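Local coordinates for protein cycloalternan-forming enzyme (Listeria monocytogenes serovar 1/2a, PDB 5F7U) that belongs to glycoside hydrolase family 31 and joins a TIM barrel to an E-set-like N-terminal beta domain and a family 6 carbohydrate-binding module, at residues V51-T56 with W79-G84; T93-G98 with A105-P110. The protein carries 1 engineered substitution. One frame throughout, in Å; residues are numbered along the deposited sequence.

Contact 1 of 2, residues V51-T56 with W79-G84; sequences VWVEWT and WKADLG
Val51, on strand 49-57, lays a methyl on the indole of Trp79, on strand 76-84, at one end of a face-to-face packing inside a beta-sandwich consistent with the E-set, immunoglobulin-like class suggested by the family. No hydrogen bond links the two segments; their axes run 8.0 Å apart and cross at -31°, and apolar side chains fill the interval. With CG1 anti to the backbone N (chi1 175°), Val51 turns its other methyl, CG2, over the pyrrole part of the indole, 3.4 Å from Trp79 CE2 and 3.5 Å from the centroid of the five-membered ring, a close CH-pi contact. Trp79 NE1 bonds to Thr42 OG1 on strand 36-43, which helps hold the indole where that methyl meets its face. Trp52 points away from this core, and its NE1 donates within the ring plane to Glu54 OE2 at 2.9 Å, almost straight at 176°. Val53 faces inward again: CG2 meets Ala81 CB at 3.5 Å, while CG1 leans toward Leu83. The indole of Trp55 covers the far end, its NE1 hydrogen-bonded to Glu63 O on strand 60-73. Leu83 CD2 sits over the centre of that indole, 4.2 Å from the centroid of its six-membered ring, and is also 4.2 Å from Val53 CG1.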
# COMPACT_ATOMS: atom_id res chain seq x y z
N VAL A 51 46.81 -5.01 25.42
CA VAL A 51 45.76 -5.70 24.68
C VAL A 51 46.41 -6.34 23.47
O VAL A 51 47.21 -5.70 22.76
CB VAL A 51 44.60 -4.75 24.25
CG1 VAL A 51 43.57 -5.47 23.38
CG2 VAL A 51 43.92 -4.21 25.49
N TRP A 52 46.10 -7.62 23.27
CA TRP A 52 46.71 -8.37 22.19
C TRP A 52 45.77 -9.44 21.67
O TRP A 52 44.71 -9.71 22.26
CB TRP A 52 48.06 -8.97 22.62
CG TRP A 52 47.95 -10.11 23.58
CD1 TRP A 52 47.99 -11.45 23.26
CD2 TRP A 52 47.78 -10.04 25.00
NE1 TRP A 52 47.88 -12.21 24.41
CE2 TRP A 52 47.75 -11.38 25.49
CE3 TRP A 52 47.68 -8.98 25.92
CZ2 TRP A 52 47.61 -11.68 26.85
CZ3 TRP A 52 47.52 -9.28 27.28
CH2 TRP A 52 47.49 -10.63 27.73
N VAL A 53 46.14 -10.02 20.53
CA VAL A 53 45.30 -11.01 19.87
C VAL A 53 46.14 -12.27 19.70
O VAL A 53 47.25 -12.21 19.17
CB VAL A 53 44.79 -10.52 18.51
CG1 VAL A 53 43.88 -11.56 17.87
CG2 VAL A 53 44.06 -9.19 18.68
N GLU A 54 45.59 -13.39 20.16
CA GLU A 54 46.15 -14.71 19.94
C GLU A 54 45.33 -15.40 18.86
O GLU A 54 44.11 -15.38 18.90
CB GLU A 54 46.15 -15.49 21.24
CG GLU A 54 47.06 -14.87 22.27
CD GLU A 54 47.10 -15.60 23.59
OE1 GLU A 54 46.49 -16.70 23.70
OE2 GLU A 54 47.75 -15.08 24.52
N TRP A 55 46.01 -15.99 17.88
CA TRP A 55 45.27 -16.40 16.68
C TRP A 55 45.97 -17.44 15.84
O TRP A 55 47.19 -17.65 15.98
CB TRP A 55 44.91 -15.17 15.82
CG TRP A 55 46.06 -14.41 15.21
CD1 TRP A 55 47.09 -13.78 15.86
CD2 TRP A 55 46.25 -14.17 13.82
NE1 TRP A 55 47.93 -13.19 14.95
CE2 TRP A 55 47.43 -13.38 13.69
CE3 TRP A 55 45.54 -14.52 12.66
CZ2 TRP A 55 47.94 -12.97 12.45
CZ3 TRP A 55 46.04 -14.11 11.42
CH2 TRP A 55 47.22 -13.33 11.33
N THR A 56 45.18 -18.12 15.01
CA THR A 56 45.68 -19.12 14.06
C THR A 56 45.19 -18.77 12.67
O THR A 56 44.12 -18.15 12.51
CB THR A 56 45.23 -20.55 14.42
OG1 THR A 56 43.80 -20.61 14.44
CG2 THR A 56 45.78 -21.00 15.77
N TRP A 79 40.70 0.04 21.63
CA TRP A 79 41.94 -0.39 20.99
C TRP A 79 41.65 -0.97 19.61
O TRP A 79 40.56 -1.52 19.39
CB TRP A 79 42.59 -1.50 21.83
CG TRP A 79 42.75 -1.24 23.30
CD1 TRP A 79 41.79 -1.35 24.27
CD2 TRP A 79 43.97 -0.89 23.98
NE1 TRP A 79 42.33 -1.06 25.51
CE2 TRP A 79 43.66 -0.78 25.36
CE3 TRP A 79 45.30 -0.66 23.56
CZ2 TRP A 79 44.62 -0.43 26.33
CZ3 TRP A 79 46.26 -0.31 24.52
CH2 TRP A 79 45.91 -0.21 25.90
N LYS A 80 42.62 -0.84 18.69
CA LYS A 80 42.53 -1.45 17.36
C LYS A 80 43.66 -2.43 17.15
O LYS A 80 44.84 -2.08 17.31
CB LYS A 80 42.56 -0.40 16.25
CG LYS A 80 41.27 0.37 16.09
CD LYS A 80 41.34 1.31 14.90
CE LYS A 80 40.02 2.06 14.71
NZ LYS A 80 38.91 1.21 14.18
N ALA A 81 43.29 -3.66 16.79
CA ALA A 81 44.26 -4.69 16.42
C ALA A 81 44.12 -4.96 14.93
O ALA A 81 43.01 -5.22 14.44
CB ALA A 81 44.01 -5.96 17.21
N ASP A 82 45.25 -4.88 14.21
CA ASP A 82 45.25 -5.04 12.75
C ASP A 82 45.77 -6.42 12.38
O ASP A 82 46.94 -6.72 12.60
CB ASP A 82 46.11 -3.94 12.09
CG ASP A 82 46.04 -3.94 10.57
OD1 ASP A 82 45.29 -4.75 9.98
OD2 ASP A 82 46.73 -3.11 9.96
N LEU A 83 44.90 -7.28 11.83
CA LEU A 83 45.28 -8.63 11.46
C LEU A 83 45.89 -8.72 10.06
O LEU A 83 46.43 -9.77 9.67
CB LEU A 83 44.07 -9.58 11.55
CG LEU A 83 43.45 -9.84 12.93
CD1 LEU A 83 42.28 -10.80 12.77
CD2 LEU A 83 44.46 -10.41 13.91
N GLY A 84 45.81 -7.63 9.31
CA GLY A 84 46.22 -7.61 7.92
C GLY A 84 45.16 -8.17 6.98
O GLY A 84 43.98 -8.31 7.36

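Contact 2 of 2, residues T93-G98 with A105-P110; sequences TYTTKG and AYESGP
Thr96 and Ser108 face each other as a hydrogen-bonded pair in an antiparallel beta hairpin, Thr96 N to Ser108 O and Ser108 N to Thr96 O both measuring 2.9 Å. Gly98 and Tyr106 form the next hydrogen-bonded pair. On the face of Thr96 and Ser108, Thr96 OG1 stands between its backbone N and carbonyl carbon (chi1 56°), 3.4 Å from Ser108 CB. The two hydroxyls do not bond to each other but share one carboxylate: Thr96 OG1 pairs with Glu7 OE2 and Ser108 OG with Glu7 OE1, Ser108 OG also meeting His9 N.

The other face carries Lys97 and Glu107, which extend side by side in the same direction. Their salt bridge is long, Lys97 NZ to Glu107 OE2 at 3.7 Å, and the ammonium's stronger partner is Glu54 OE1 on strand 49-57. Thr95 sets OG1 beside its backbone N (chi1 -61°), which leaves CG2 anti to that N and turned to the neighbouring strand, 3.3 Å from Ser108 O. A water 2.7 Å from Thr95 OG1 reaches Glu107 OE1 through a weak bond. Beyond Ser108 the register shifts by one residue at the cis Gly109-Pro110 peptide: Pro110 CA comes 3.2 Å from Tyr94 O in a CA-H...O contact, its ring lies alongside Thr95, and the backbone of Tyr94 bonds to Phe111. Thr93 CG2 adds an apolar touch at 3.8 Å from Pro110 CB.

Tyr94 OH is bonded to His9 NE2 and Arg25 NH2. Strand 49-57 pairs along the other edge of strand 91-100, and the side chains of Tyr94 and Thr96 pack on Leu38 of strand 36-43.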
# COMPACT_ATOMS: atom_id res chain seq x y z
N THR A 93 41.07 -17.95 13.19
CA THR A 93 40.46 -18.06 14.52
C THR A 93 41.27 -17.24 15.52
O THR A 93 42.49 -17.36 15.57
CB THR A 93 40.36 -19.53 14.96
OG1 THR A 93 39.51 -20.24 14.03
CG2 THR A 93 39.79 -19.66 16.38
N TYR A 94 40.59 -16.40 16.31
CA TYR A 94 41.30 -15.50 17.23
C TYR A 94 40.59 -15.32 18.56
O TYR A 94 39.38 -15.51 18.65
CB TYR A 94 41.55 -14.12 16.57
CG TYR A 94 40.29 -13.30 16.31
CD1 TYR A 94 39.80 -12.41 17.28
CD2 TYR A 94 39.59 -13.41 15.10
CE1 TYR A 94 38.64 -11.66 17.06
CE2 TYR A 94 38.42 -12.67 14.88
CZ TYR A 94 37.96 -11.81 15.86
OH TYR A 94 36.81 -11.05 15.63
N THR A 95 41.36 -14.93 19.56
CA THR A 95 40.88 -14.61 20.89
C THR A 95 41.51 -13.26 21.24
O THR A 95 42.72 -13.06 21.05
CB THR A 95 41.31 -15.70 21.90
OG1 THR A 95 40.74 -16.95 21.51
CG2 THR A 95 40.87 -15.38 23.34
N THR A 96 40.69 -12.32 21.69
CA THR A 96 41.20 -11.00 22.09
C THR A 96 41.45 -11.03 23.58
O THR A 96 40.69 -11.66 24.32
CB THR A 96 40.24 -9.87 21.68
OG1 THR A 96 38.95 -10.13 22.22
CG2 THR A 96 40.15 -9.80 20.16
N LYS A 97 42.53 -10.38 24.03
CA LYS A 97 42.96 -10.46 25.43
C LYS A 97 43.40 -9.11 25.98
O LYS A 97 43.99 -8.31 25.26
CB LYS A 97 44.12 -11.45 25.62
CG LYS A 97 43.74 -12.88 25.28
CD LYS A 97 44.75 -13.86 25.85
CE LYS A 97 44.20 -15.27 25.74
NZ LYS A 97 45.18 -16.21 26.36
N GLY A 98 43.10 -8.88 27.25
CA GLY A 98 43.62 -7.71 27.96
C GLY A 98 44.10 -8.07 29.35
O GLY A 98 43.52 -8.93 30.00
N ALA A 105 44.44 -12.17 32.80
CA ALA A 105 43.98 -11.76 31.47
C ALA A 105 42.47 -11.96 31.34
O ALA A 105 41.94 -12.99 31.76
CB ALA A 105 44.72 -12.49 30.36
N TYR A 106 41.79 -10.96 30.79
CA TYR A 106 40.38 -11.11 30.42
C TYR A 106 40.36 -11.30 28.92
O TYR A 106 41.17 -10.69 28.21
CB TYR A 106 39.60 -9.85 30.80
CG TYR A 106 39.63 -9.57 32.27
CD1 TYR A 106 38.70 -10.18 33.12
CD2 TYR A 106 40.58 -8.72 32.83
CE1 TYR A 106 38.73 -9.95 34.49
CE2 TYR A 106 40.62 -8.49 34.21
CZ TYR A 106 39.68 -9.10 35.02
OH TYR A 106 39.69 -8.88 36.38
N GLU A 107 39.45 -12.14 28.43
CA GLU A 107 39.44 -12.49 27.01
C GLU A 107 38.05 -12.57 26.40
O GLU A 107 37.05 -12.72 27.10
CB GLU A 107 40.21 -13.80 26.75
CG GLU A 107 39.67 -15.01 27.49
CD GLU A 107 40.36 -16.30 27.06
OE1 GLU A 107 39.70 -17.15 26.42
OE2 GLU A 107 41.58 -16.44 27.34
N SER A 108 38.01 -12.44 25.08
CA SER A 108 36.80 -12.70 24.30
C SER A 108 37.15 -13.67 23.18
O SER A 108 38.21 -13.57 22.57
CB SER A 108 36.23 -11.42 23.70
OG SER A 108 35.87 -10.50 24.73
N GLY A 109 36.23 -14.59 22.92
CA GLY A 109 36.40 -15.57 21.85
C GLY A 109 36.49 -16.99 22.35
O GLY A 109 36.18 -17.23 23.52
N PRO A 110 36.95 -17.93 21.51
CA PRO A 110 37.47 -17.66 20.16
C PRO A 110 36.40 -17.30 19.13
O PRO A 110 35.24 -17.66 19.31
CB PRO A 110 38.12 -18.99 19.76
CG PRO A 110 37.36 -20.01 20.54
CD PRO A 110 37.07 -19.36 21.86
O HOH W 1 40.03 -18.67 23.49

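Overall arrangement
Both segments of contact 1 precede those of contact 2 in the chain, and the centres of the contacts lie 9 Å apart. Strand 49-57 is the common member: it faces strand 76-84 across the sandwich in contact 1 and neighbours strand 91-100, the first strand of contact 2, within its sheet. Probable hydrogen bonds of 2.9 Å from Thr56 N to Thr93 O and from Thr95 N to Glu54 O join the two contacts. Contact 1 thus lies in the interior between the layers, and contact 2 pairs the next strands of one layer. Both belong to the outlying N-terminal part, about 49 Å from the centre of the chain, where Tyr8, Trp43, Asn75 and Asn76 hold a glycan.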